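Sugar ABC transporter substrate-binding protein (Treponema pallidum subsp. pallidum, PDB 5U2P) probably serves as the periplasmic ligand-binding component of an ABC importer, capturing a solute, perhaps a sugar, for uptake into the spirochaete. Local coordinates at residues A196-L201 and K371-I376; S138-F143 and V299-L304; H190-D195 and M265-H270. All blocks are in the same frame, centred on the assembly; numbering follows the deposited sequence. Where two conformers were deposited one is given.

Contact 1: A196-L201 and K371-I376; sequences AITKVL and KVIQAI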
ATOM      1  N   ALA A 196       6.396  -6.002  -9.292  1.00 25.72           N
ATOM      2  CA  ALA A 196       7.095  -5.846 -10.552  1.00 24.34           C
ATOM      3  C   ALA A 196       6.165  -5.469 -11.698  1.00 22.86           C
ATOM      4  O   ALA A 196       6.505  -4.598 -12.499  1.00 26.96           O
ATOM      5  CB  ALA A 196       7.845  -7.120 -10.868  1.00 27.43           C
ATOM      6  N   ILE A 197       4.997  -6.108 -11.777  1.00 22.96           N
ATOM      7  CA  ILE A 197       4.018  -5.781 -12.811  1.00 25.53           C
ATOM      8  C   ILE A 197       3.603  -4.317 -12.661  1.00 23.17           C
ATOM      9  O   ILE A 197       3.454  -3.586 -13.652  1.00 24.00           O
ATOM     10  CB  ILE A 197       2.768  -6.696 -12.732  1.00 26.46           C
ATOM     11  CG1 ILE A 197       3.126  -8.126 -13.155  1.00 25.33           C
ATOM     12  CG2 ILE A 197       1.620  -6.152 -13.612  1.00 27.70           C
ATOM     13  CD1 ILE A 197       2.038  -9.150 -12.891  1.00 29.96           C
ATOM     14  N   THR A 198       3.415  -3.900 -11.418  1.00 23.94           N
ATOM     15  CA  THR A 198       2.901  -2.564 -11.152  1.00 24.44           C
ATOM     16  C   THR A 198       3.932  -1.536 -11.619  1.00 22.46           C
ATOM     17  O   THR A 198       3.582  -0.513 -12.245  1.00 24.64           O
ATOM     18  CB  THR A 198       2.556  -2.386  -9.643  1.00 22.19           C
ATOM     19  OG1 THR A 198       1.472  -3.263  -9.304  1.00 21.31           O
ATOM     20  CG2 THR A 198       2.128  -0.942  -9.342  1.00 22.16           C
ATOM     21  N   LYS A 199       5.202  -1.804 -11.343  1.00 24.78           N
ATOM     22  CA  LYS A 199       6.257  -0.866 -11.701  1.00 25.19           C
ATOM     23  C   LYS A 199       6.445  -0.733 -13.216  1.00 26.42           C
ATOM     24  O   LYS A 199       6.653   0.363 -13.709  1.00 35.67           O
ATOM     25  CB  LYS A 199       7.575  -1.267 -11.049  1.00 30.01           C
ATOM     26  CG  LYS A 199       7.605  -0.994  -9.574  1.00 28.34           C
ATOM     27  CD  LYS A 199       8.990  -1.256  -9.008  1.00 42.91           C
ATOM     28  CE  LYS A 199       9.021  -0.991  -7.540  1.00 46.11           C
ATOM     29  NZ  LYS A 199      10.400  -0.631  -7.086  1.00 49.31           N
ATOM     30  N   VAL A 200       6.385  -1.834 -13.949  0.54 26.25           N
ATOM     31  CA  VAL A 200       6.614  -1.736 -15.389  0.54 33.38           C
ATOM     32  C   VAL A 200       5.448  -0.982 -16.036  0.54 43.95           C
ATOM     33  O   VAL A 200       5.650  -0.204 -16.964  0.54 32.03           O
ATOM     34  CB  VAL A 200       6.818  -3.124 -16.043  0.54 41.04           C
ATOM     35  CG1 VAL A 200       5.574  -3.992 -15.914  0.54 46.68           C
ATOM     36  CG2 VAL A 200       7.236  -2.964 -17.502  0.54 50.04           C
ATOM     37  N   LEU A 201       4.239  -1.168 -15.514  1.00 29.65           N
ATOM     38  CA  LEU A 201       3.051  -0.529 -16.099  1.00 28.94           C
ATOM     39  C   LEU A 201       2.837   0.923 -15.666  1.00 35.24           C
ATOM     40  O   LEU A 201       2.206   1.697 -16.384  1.00 29.89           O
ATOM     41  CB  LEU A 201       1.789  -1.327 -15.760  1.00 25.48           C
ATOM     42  CG  LEU A 201       1.673  -2.717 -16.398  1.00 30.20           C
ATOM     43  CD1 LEU A 201       0.431  -3.420 -15.880  1.00 27.30           C
ATOM     44  CD2 LEU A 201       1.663  -2.653 -17.926  1.00 38.59           C
ATOM     45  N   LYS A 371       6.916   9.140  -4.316  1.00 25.76           N
ATOM     46  CA  LYS A 371       7.271   8.136  -5.312  1.00 28.99           C
ATOM     47  C   LYS A 371       6.773   6.759  -4.887  1.00 26.10           C
ATOM     48  O   LYS A 371       7.567   5.846  -4.667  1.00 28.90           O
ATOM     49  CB  LYS A 371       8.789   8.110  -5.526  1.00 29.30           C
ATOM     50  CG  LYS A 371       9.358   9.352  -6.217  1.00 44.96           C
ATOM     51  CD  LYS A 371      10.889   9.310  -6.201  1.00 39.83           C
ATOM     52  CE  LYS A 371      11.504  10.365  -7.099  1.00 51.05           C
ATOM     53  NZ  LYS A 371      11.086  11.721  -6.698  1.00 71.44           N
ATOM     54  N   VAL A 372       5.455   6.624  -4.792  1.00 24.56           N
ATOM     55  CA  VAL A 372       4.805   5.372  -4.382  1.00 24.29           C
ATOM     56  C   VAL A 372       3.488   5.236  -5.146  1.00 22.38           C
ATOM     57  O   VAL A 372       2.724   6.199  -5.217  1.00 23.87           O
ATOM     58  CB  VAL A 372       4.494   5.332  -2.853  1.00 23.44           C
ATOM     59  CG1 VAL A 372       3.959   3.958  -2.448  1.00 21.34           C
ATOM     60  CG2 VAL A 372       5.711   5.743  -2.013  1.00 25.53           C
ATOM     61  N   ILE A 373       3.221   4.056  -5.700  1.00 19.60           N
ATOM     62  CA  ILE A 373       1.960   3.753  -6.348  1.00 18.67           C
ATOM     63  C   ILE A 373       1.393   2.472  -5.799  1.00 21.38           C
ATOM     64  O   ILE A 373       2.117   1.669  -5.209  1.00 23.85           O
ATOM     65  CB  ILE A 373       2.112   3.660  -7.877  1.00 30.39           C
ATOM     66  CG1 ILE A 373       3.125   2.574  -8.277  1.00 28.59           C
ATOM     67  CG2 ILE A 373       2.537   5.008  -8.386  1.00 23.88           C
ATOM     68  CD1 ILE A 373       3.220   2.377  -9.829  1.00 31.49           C
ATOM     69  N   GLN A 374       0.087   2.296  -5.934  1.00 21.38           N
ATOM     70  CA  GLN A 374      -0.552   1.119  -5.361  1.00 19.09           C
ATOM     71  C   GLN A 374      -0.319  -0.148  -6.189  1.00 22.84           C
ATOM     72  O   GLN A 374      -0.659  -0.218  -7.391  1.00 21.53           O
ATOM     73  CB  GLN A 374      -2.051   1.346  -5.189  1.00 18.77           C
ATOM     74  CG  GLN A 374      -2.735   0.121  -4.583  1.00 17.60           C
ATOM     75  CD  GLN A 374      -3.966   0.437  -3.780  1.00 22.30           C
ATOM     76  OE1 GLN A 374      -3.909   1.179  -2.793  1.00 23.12           O
ATOM     77  NE2 GLN A 374      -5.092  -0.142  -4.187  1.00 21.91           N
ATOM     78  N   ALA A 375       0.243  -1.159  -5.529  1.00 19.46           N
ATOM     79  CA  ALA A 375       0.431  -2.470  -6.124  1.00 17.54           C
ATOM     80  C   ALA A 375      -0.898  -3.124  -6.462  1.00 22.02           C
ATOM     81  O   ALA A 375      -1.868  -3.016  -5.714  1.00 19.16           O
ATOM     82  CB  ALA A 375       1.234  -3.384  -5.181  1.00 25.04           C
ATOM     83  N   ILE A 376      -0.937  -3.837  -7.589  1.00 22.15           N
ATOM     84  CA  ILE A 376      -2.194  -4.393  -8.066  1.00 19.78           C
ATOM     85  C   ILE A 376      -2.833  -5.425  -7.126  1.00 23.51           C
ATOM     86  O   ILE A 376      -4.053  -5.614  -7.190  1.00 23.22           O
ATOM     87  CB  ILE A 376      -2.030  -5.028  -9.463  1.00 17.77           C
ATOM     88  CG1 ILE A 376      -0.958  -6.125  -9.437  1.00 20.07           C
ATOM     89  CG2 ILE A 376      -1.713  -3.955 -10.490  1.00 22.06           C
ATOM     90  CD1 ILE A 376      -0.888  -6.992 -10.729  1.00 27.27           C
TER
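Ile-197 starts the contact with its CG2 branch, which lies 3.9 Å from Ile-376 CD1; the two side chains cross at about a right angle, meeting mainly through these methyls. Thr-198, one residue on, has the largest share of the buried surface, and its two branches divide the work. Its chi1 of -65° sets OG1 beside its own backbone N, facing the end of segment 371-376, and CG2 on the other side of CB, over Ile-373 and Gln-374. OG1 accepts a hydrogen bond from Ile-376 N at 3.0 Å, with an N-H...O angle of 150°. The same hydroxyl is also bonded to Ala-194 O, one turn back in the helix, which ties its rotation to the helix backbone. The Ile-376 bond joins helix 191-214 to the edge where strand 372-374 leaves the mixed sheet of one lobe of the solute-binding fold, strand 300-303 being its parallel neighbour. Thr-198 CG2 rests 3.5 Å from Ile-373 CD1 and equally 3.5 Å from Gln-374 O, the threonine and isoleucine side chains running past each other in opposite directions.

Contact 2: S138-F143 and V299-L304; sequences SINALF and VLTGSL. With EDO (1,2-ethanediol), chain E.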
ATOM      1  N   SER A 138       0.847   0.056   3.740  1.00 18.64           N
ATOM      2  CA  SER A 138       1.930  -0.893   3.569  1.00 19.69           C
ATOM      3  C   SER A 138       2.863  -0.409   2.460  1.00 19.70           C
ATOM      4  O   SER A 138       2.394   0.068   1.422  1.00 21.78           O
ATOM      5  CB  SER A 138       1.352  -2.268   3.222  1.00 22.88           C
ATOM      6  OG  SER A 138       2.384  -3.180   2.951  1.00 29.76           O
ATOM      7  N   ILE A 139       4.171  -0.477   2.695  1.00 17.84           N
ATOM      8  CA  ILE A 139       5.181  -0.219   1.672  1.00 15.70           C
ATOM      9  C   ILE A 139       5.919  -1.527   1.385  1.00 18.60           C
ATOM     10  O   ILE A 139       6.362  -2.189   2.311  1.00 20.09           O
ATOM     11  CB  ILE A 139       6.182   0.859   2.127  1.00 20.75           C
ATOM     12  CG1 ILE A 139       5.445   2.180   2.388  1.00 22.81           C
ATOM     13  CG2 ILE A 139       7.299   1.037   1.124  1.00 22.12           C
ATOM     14  CD1 ILE A 139       4.945   2.886   1.180  1.00 21.30           C
ATOM     15  N   ASN A 140       6.008  -1.917   0.119  1.00 18.32           N
ATOM     16  CA  ASN A 140       6.774  -3.103  -0.279  1.00 16.49           C
ATOM     17  C   ASN A 140       8.228  -2.773  -0.515  1.00 21.95           C
ATOM     18  O   ASN A 140       8.555  -1.839  -1.253  1.00 23.29           O
ATOM     19  CB  ASN A 140       6.192  -3.723  -1.561  1.00 18.09           C
ATOM     20  CG  ASN A 140       4.774  -4.249  -1.366  1.00 18.58           C
ATOM     21  OD1 ASN A 140       4.426  -4.784  -0.319  1.00 20.34           O
ATOM     22  ND2 ASN A 140       3.938  -4.063  -2.379  1.00 22.17           N
ATOM     23  N   ALA A 141       9.111  -3.548   0.097  1.00 18.32           N
ATOM     24  CA  ALA A 141      10.528  -3.376  -0.134  1.00 19.01           C
ATOM     25  C   ALA A 141      11.289  -4.688   0.088  1.00 19.19           C
ATOM     26  O   ALA A 141      10.745  -5.659   0.625  1.00 19.42           O
ATOM     27  CB  ALA A 141      11.063  -2.265   0.788  1.00 23.34           C
ATOM     28  N   LEU A 142      12.551  -4.683  -0.311  1.00 20.09           N
ATOM     29  CA  LEU A 142      13.495  -5.759  -0.029  1.00 17.86           C
ATOM     30  C   LEU A 142      14.167  -5.469   1.292  1.00 22.76           C
ATOM     31  O   LEU A 142      14.958  -4.533   1.409  1.00 21.45           O
ATOM     32  CB  LEU A 142      14.524  -5.863  -1.149  1.00 26.34           C
ATOM     33  CG  LEU A 142      15.508  -7.031  -1.046  1.00 25.25           C
ATOM     34  CD1 LEU A 142      14.799  -8.377  -1.172  1.00 37.43           C
ATOM     35  CD2 LEU A 142      16.584  -6.879  -2.125  1.00 32.14           C
ATOM     36  N   PHE A 143      13.827  -6.264   2.291  1.00 17.94           N
ATOM     37  CA  PHE A 143      14.422  -6.153   3.609  1.00 21.53           C
ATOM     38  C   PHE A 143      15.513  -7.199   3.752  1.00 28.24           C
ATOM     39  O   PHE A 143      15.348  -8.346   3.327  1.00 25.55           O
ATOM     40  CB  PHE A 143      13.351  -6.310   4.664  1.00 17.54           C
ATOM     41  CG  PHE A 143      12.310  -5.242   4.603  1.00 18.51           C
ATOM     42  CD1 PHE A 143      12.551  -4.002   5.164  1.00 22.25           C
ATOM     43  CD2 PHE A 143      11.117  -5.444   3.942  1.00 16.97           C
ATOM     44  CE1 PHE A 143      11.612  -2.998   5.102  1.00 20.50           C
ATOM     45  CE2 PHE A 143      10.169  -4.455   3.881  1.00 20.37           C
ATOM     46  CZ  PHE A 143      10.421  -3.218   4.457  1.00 20.37           C
ATOM     47  N   VAL A 299      10.056   4.126  -8.491  1.00 27.45           N
ATOM     48  CA  VAL A 299       8.905   4.221  -7.596  1.00 21.19           C
ATOM     49  C   VAL A 299       8.816   2.987  -6.701  1.00 30.60           C
ATOM     50  O   VAL A 299       9.264   1.914  -7.079  1.00 31.36           O
ATOM     51  CB  VAL A 299       7.590   4.392  -8.396  1.00 29.22           C
ATOM     52  CG1 VAL A 299       7.099   3.050  -8.967  1.00 37.55           C
ATOM     53  CG2 VAL A 299       6.535   5.039  -7.562  1.00 54.50           C
ATOM     54  N   LEU A 300       8.262   3.155  -5.509  1.00 24.68           N
ATOM     55  CA  LEU A 300       7.930   2.025  -4.645  1.00 21.65           C
ATOM     56  C   LEU A 300       6.488   1.634  -4.929  1.00 28.12           C
ATOM     57  O   LEU A 300       5.705   2.461  -5.400  1.00 26.75           O
ATOM     58  CB  LEU A 300       8.093   2.384  -3.165  1.00 22.36           C
ATOM     59  CG  LEU A 300       9.507   2.726  -2.693  1.00 30.95           C
ATOM     60  CD1 LEU A 300       9.486   3.240  -1.289  1.00 26.25           C
ATOM     61  CD2 LEU A 300      10.404   1.512  -2.789  1.00 48.18           C
ATOM     62  N   THR A 301       6.126   0.389  -4.632  1.00 22.67           N
ATOM     63  CA  THR A 301       4.717   0.013  -4.570  1.00 20.22           C
ATOM     64  C   THR A 301       4.299  -0.339  -3.145  1.00 21.40           C
ATOM     65  O   THR A 301       5.139  -0.584  -2.268  1.00 20.33           O
ATOM     66  CB  THR A 301       4.371  -1.188  -5.498  1.00 22.36           C
ATOM     67  OG1 THR A 301       4.784  -2.419  -4.888  1.00 22.81           O
ATOM     68  CG2 THR A 301       5.016  -1.020  -6.878  1.00 20.87           C
ATOM     69  N   GLY A 302       2.989  -0.334  -2.916  1.00 19.07           N
ATOM     70  CA  GLY A 302       2.432  -0.703  -1.625  1.00 20.17           C
ATOM     71  C   GLY A 302       0.927  -0.671  -1.647  1.00 21.35           C
ATOM     72  O   GLY A 302       0.304  -0.690  -2.713  1.00 20.41           O
ATOM     73  N   SER A 303       0.342  -0.636  -0.460  1.00 19.74           N
ATOM     74  CA  SER A 303      -1.070  -0.400  -0.315  1.00 17.05           C
ATOM     75  C   SER A 303      -1.331   1.037   0.089  1.00 17.92           C
ATOM     76  O   SER A 303      -0.825   1.495   1.119  1.00 20.17           O
ATOM     77  CB  SER A 303      -1.701  -1.293   0.729  1.00 21.22           C
ATOM     78  OG  SER A 303      -3.062  -0.906   0.863  1.00 24.12           O
ATOM     79  N   LEU A 304      -2.120   1.720  -0.729  1.00 17.99           N
ATOM     80  CA  LEU A 304      -2.582   3.083  -0.448  1.00 18.12           C
ATOM     81  C   LEU A 304      -4.055   3.069  -0.044  1.00 22.24           C
ATOM     82  O   LEU A 304      -4.747   4.094  -0.118  1.00 21.10           O
ATOM     83  CB  LEU A 304      -2.333   3.987  -1.665  1.00 20.68           C
ATOM     84  CG  LEU A 304      -0.902   3.976  -2.234  1.00 21.81           C
ATOM     85  CD1 LEU A 304      -0.748   4.916  -3.437  1.00 23.53           C
ATOM     86  CD2 LEU A 304       0.121   4.329  -1.150  1.00 20.68           C
TER
HETATM   87  C1  EDO E 504       0.488  -4.398   0.006  1.00 29.10           C
HETATM   88  O1  EDO E 504       1.851  -4.232   0.390  1.00 29.28           O
HETATM   89  C2  EDO E 504       0.322  -4.678  -1.479  1.00 28.26           C
HETATM   90  O2  EDO E 504       1.487  -5.176  -2.133  1.00 27.77           O
HETATM   91  O   HOH W   1       8.393  -1.370  -4.029  1.00 21.96           O
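An antiparallel strand pair in the mixed sheet of one lobe joins 138-143 to 300-303, with Ser-138 and Ser-303 forming a hydrogen-bonded pair and Ile-139 and Gly-302 a non-hydrogen-bonded one. Ser-303 N reaches Ser-138 O at 2.9 Å, whereas the return bond from Ser-138 N to Ser-303 O is weak at 3.4 Å. Asn-140 N donates to Thr-301 O at 2.9 Å. Beyond this point the strands diverge, Ala-141 CA and Leu-300 CA being already 7.5 Å apart, and a water bridges the gap by donating to Asn-140 O and accepting from Thr-301 N. The Asn-140 amide adds a side-chain bond: ND2 meets Thr-301 OG1 at 3.1 Å, nearly straight at 171° and only 5° out of the amide plane. Thr-301 chi1 of 78° puts OG1 between its backbone N and carbonyl carbon, where it also bonds Asp-195 OD1 of helix 191-214. On the opposite face from Ser-138, Ile-139 CG2 packs 3.9 Å from Leu-300 CD1. The ethanediol, probably from the crystallisation liquor, grips both ends of the Asn-140 amide: O1 donates to OD1 at 2.7 Å, and O2 accepts from ND2 at 2.7 Å. Asp-377 binds the diol too. A polar patch on the sheet, with Asn-140 holding a small diol, is consistent with the ligand pocket of a periplasmic solute-binding protein.

Contact 3: H190-D195 and M265-H270; sequences HTLLAD and MYFGSH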
ATOM      1  N   HIS A 190       0.984 -12.909  -6.249  1.00 21.80           N
ATOM      2  CA  HIS A 190       1.762 -12.673  -5.043  1.00 20.42           C
ATOM      3  C   HIS A 190       2.448 -11.302  -5.086  1.00 28.61           C
ATOM      4  O   HIS A 190       2.762 -10.783  -6.148  1.00 22.90           O
ATOM      5  CB  HIS A 190       2.808 -13.773  -4.853  1.00 21.60           C
ATOM      6  CG  HIS A 190       3.553 -13.623  -3.572  1.00 21.98           C
ATOM      7  ND1 HIS A 190       4.769 -12.979  -3.491  1.00 22.85           N
ATOM      8  CD2 HIS A 190       3.210 -13.949  -2.305  1.00 23.47           C
ATOM      9  CE1 HIS A 190       5.156 -12.940  -2.227  1.00 27.66           C
ATOM     10  NE2 HIS A 190       4.223 -13.518  -1.486  1.00 22.42           N
ATOM     11  N   THR A 191       2.680 -10.730  -3.907  1.00 19.94           N
ATOM     12  CA  THR A 191       3.355  -9.454  -3.739  1.00 18.59           C
ATOM     13  C   THR A 191       4.564  -9.191  -4.639  1.00 18.85           C
ATOM     14  O   THR A 191       4.740  -8.092  -5.139  1.00 21.61           O
ATOM     15  CB  THR A 191       3.851  -9.341  -2.265  1.00 21.70           C
ATOM     16  OG1 THR A 191       2.825  -9.806  -1.366  1.00 22.13           O
ATOM     17  CG2 THR A 191       4.246  -7.931  -1.935  1.00 21.74           C
ATOM     18  N   LEU A 192       5.442 -10.183  -4.771  1.00 20.72           N
ATOM     19  CA  LEU A 192       6.642 -10.037  -5.582  1.00 20.73           C
ATOM     20  C   LEU A 192       6.306  -9.727  -7.033  1.00 23.13           C
ATOM     21  O   LEU A 192       6.796  -8.743  -7.612  1.00 25.21           O
ATOM     22  CB  LEU A 192       7.495 -11.317  -5.511  1.00 22.07           C
ATOM     23  CG  LEU A 192       8.723 -11.372  -6.415  1.00 36.85           C
ATOM     24  CD1 LEU A 192       9.625 -10.248  -6.057  1.00 35.55           C
ATOM     25  CD2 LEU A 192       9.442 -12.699  -6.247  1.00 58.30           C
ATOM     26  N   LEU A 193       5.462 -10.557  -7.629  1.00 22.06           N
ATOM     27  CA  LEU A 193       5.093 -10.326  -9.019  1.00 20.40           C
ATOM     28  C   LEU A 193       4.202  -9.083  -9.135  1.00 24.27           C
ATOM     29  O   LEU A 193       4.306  -8.321 -10.106  1.00 24.63           O
ATOM     30  CB  LEU A 193       4.393 -11.553  -9.605  1.00 29.08           C
ATOM     31  CG  LEU A 193       4.188 -11.546 -11.116  1.00 47.75           C
ATOM     32  CD1 LEU A 193       5.521 -11.350 -11.848  1.00 38.14           C
ATOM     33  CD2 LEU A 193       3.516 -12.847 -11.549  1.00 46.49           C
ATOM     34  N   ALA A 194       3.336  -8.867  -8.149  1.00 23.75           N
ATOM     35  CA  ALA A 194       2.485  -7.670  -8.128  1.00 22.28           C
ATOM     36  C   ALA A 194       3.322  -6.393  -8.171  1.00 23.94           C
ATOM     37  O   ALA A 194       3.024  -5.459  -8.919  1.00 22.71           O
ATOM     38  CB  ALA A 194       1.594  -7.675  -6.905  1.00 22.17           C
ATOM     39  N   ASP A 195       4.355  -6.346  -7.333  1.00 20.04           N
ATOM     40  CA  ASP A 195       5.256  -5.206  -7.301  1.00 22.06           C
ATOM     41  C   ASP A 195       5.853  -4.952  -8.687  1.00 22.96           C
ATOM     42  O   ASP A 195       5.787  -3.839  -9.228  1.00 21.47           O
ATOM     43  CB  ASP A 195       6.355  -5.449  -6.260  1.00 22.61           C
ATOM     44  CG  ASP A 195       7.371  -4.336  -6.204  1.00 28.97           C
ATOM     45  OD1 ASP A 195       7.087  -3.315  -5.530  1.00 26.78           O
ATOM     46  OD2 ASP A 195       8.455  -4.484  -6.819  1.00 27.80           O
ATOM     47  N   MET A 265      17.267 -12.313   2.927  1.00 28.35           N
ATOM     48  CA  MET A 265      16.422 -11.293   2.322  1.00 26.14           C
ATOM     49  C   MET A 265      14.952 -11.702   2.392  1.00 23.64           C
ATOM     50  O   MET A 265      14.619 -12.866   2.212  1.00 25.08           O
ATOM     51  CB  MET A 265      16.807 -11.070   0.859  1.00 28.90           C
ATOM     52  CG  MET A 265      18.174 -10.480   0.650  1.00 31.68           C
ATOM     53  SD  MET A 265      18.546 -10.253  -1.091  1.00 31.11           S
ATOM     54  CE  MET A 265      18.700 -11.954  -1.622  1.00 34.62           C
ATOM     55  N   TYR A 266      14.092 -10.720   2.638  1.00 21.39           N
ATOM     56  CA  TYR A 266      12.650 -10.908   2.610  1.00 21.52           C
ATOM     57  C   TYR A 266      12.057  -9.805   1.752  1.00 20.91           C
ATOM     58  O   TYR A 266      12.387  -8.649   1.950  1.00 20.48           O
ATOM     59  CB  TYR A 266      12.058 -10.871   4.031  1.00 20.15           C
ATOM     60  CG  TYR A 266      10.549 -10.770   3.999  1.00 18.42           C
ATOM     61  CD1 TYR A 266       9.765 -11.884   3.717  1.00 18.36           C
ATOM     62  CD2 TYR A 266       9.917  -9.554   4.172  1.00 18.76           C
ATOM     63  CE1 TYR A 266       8.370 -11.781   3.680  1.00 18.70           C
ATOM     64  CE2 TYR A 266       8.549  -9.445   4.115  1.00 22.76           C
ATOM     65  CZ  TYR A 266       7.785 -10.558   3.864  1.00 22.30           C
ATOM     66  OH  TYR A 266       6.426 -10.399   3.813  1.00 26.46           O
ATOM     67  N   PHE A 267      11.225 -10.146   0.763  1.00 17.48           N
ATOM     68  CA  PHE A 267      10.501  -9.133   0.020  1.00 17.44           C
ATOM     69  C   PHE A 267       9.034  -9.130   0.418  1.00 21.88           C
ATOM     70  O   PHE A 267       8.357 -10.156   0.371  1.00 17.60           O
ATOM     71  CB  PHE A 267      10.578  -9.313  -1.500  1.00 19.45           C
ATOM     72  CG  PHE A 267       9.879  -8.208  -2.224  1.00 17.38           C
ATOM     73  CD1 PHE A 267      10.492  -6.977  -2.358  1.00 17.96           C
ATOM     74  CD2 PHE A 267       8.567  -8.351  -2.672  1.00 20.61           C
ATOM     75  CE1 PHE A 267       9.834  -5.920  -2.958  1.00 22.94           C
ATOM     76  CE2 PHE A 267       7.922  -7.309  -3.274  1.00 22.10           C
ATOM     77  CZ  PHE A 267       8.552  -6.092  -3.423  1.00 25.17           C
ATOM     78  N   GLY A 268       8.549  -7.960   0.804  1.00 18.60           N
ATOM     79  CA  GLY A 268       7.174  -7.813   1.194  1.00 20.63           C
ATOM     80  C   GLY A 268       6.909  -6.539   1.948  1.00 17.65           C
ATOM     81  O   GLY A 268       7.645  -5.549   1.841  1.00 18.29           O
ATOM     82  N   SER A 269       5.833  -6.583   2.721  1.00 18.53           N
ATOM     83  CA  SER A 269       5.334  -5.427   3.438  1.00 21.39           C
ATOM     84  C   SER A 269       6.260  -4.961   4.546  1.00 18.58           C
ATOM     85  O   SER A 269       6.765  -5.781   5.318  1.00 19.78           O
ATOM     86  CB  SER A 269       3.982  -5.745   4.053  1.00 22.51           C
ATOM     87  OG  SER A 269       3.572  -4.663   4.852  1.00 20.85           O
ATOM     88  N   HIS A 270       6.427  -3.645   4.680  1.00 19.39           N
ATOM     89  CA  HIS A 270       7.220  -3.113   5.796  1.00 16.38           C
ATOM     90  C   HIS A 270       6.595  -3.476   7.156  1.00 15.86           C
ATOM     91  O   HIS A 270       7.275  -3.394   8.188  1.00 19.44           O
ATOM     92  CB  HIS A 270       7.375  -1.588   5.659  1.00 16.79           C
ATOM     93  CG  HIS A 270       6.255  -0.811   6.272  1.00 20.33           C
ATOM     94  ND1 HIS A 270       5.056  -0.577   5.617  1.00 19.95           N
ATOM     95  CD2 HIS A 270       6.132  -0.234   7.492  1.00 18.09           C
ATOM     96  CE1 HIS A 270       4.257   0.120   6.406  1.00 20.03           C
ATOM     97  NE2 HIS A 270       4.888   0.344   7.553  1.00 19.86           N
TER
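Phe-267 supplies the largest share of the buried surface here, its ring reaching from strand 263-267 to the first turn of helix 191-214, a helix-against-sheet packing within one lobe of the solute-binding fold. The axes of 191-195 and 265-267 approach no closer than 10.6 Å, a gap that the aromatic ring spans. With CG anti to the backbone N (chi1 -177°), the ring extends from the strand and sets its CD2, CE2 and CZ side against the helix. Thr-191 meets it twice: its CG2 lies 4.0 Å from Phe-267 CE2, and its carbonyl O approaches the ring edge near the ring plane, while also accepting the helical bond from Asp-195 N. Leu-192 presents backbone and side chain together, CA lying 3.8 Å from Phe-267 CE2 and Leu-192 CD1 touching Phe-267 CD2; the leucine also packs on Leu-290 and Tyr-233. The chain then turns a corner at Gly-268, whose CA comes 4.3 Å from Thr-191 CG2. Its backbone angles call for glycine, since a CB would be jammed against the carbonyl O of Phe-267. One turn along the helix, the Asp-195 carboxylate stands 63° from the ring plane, and its OD1, the partner of Thr-301, lies in that plane at the ring edge, 3.8 Å from Phe-267 CZ.

Contacts 1 and 3 take successive turns of helix 191-214, their centres about 12 Å apart, and contact 2 pairs strands 138-145 and 300-303, which lie in the sheet between 263-267 and 372-374. Between contacts 2 and 3, centres about 8 Å apart, Thr-301 OG1 bonds Asp-195 OD1 at 2.6 Å and Ser-138 OG bonds Ser-269 OG at 2.7 Å. Contact 1 joins contact 2 through Ala-375 N and Gly-302 O, 2.9 Å apart, and through Gln-374 OE1 and Leu-304 N at 2.8 Å. The ethanediol of contact 2 lies about 4 Å from the side chains of Ala-375 and Thr-191, so all three contacts border the diol-bearing site, perhaps part of the ligand pocket.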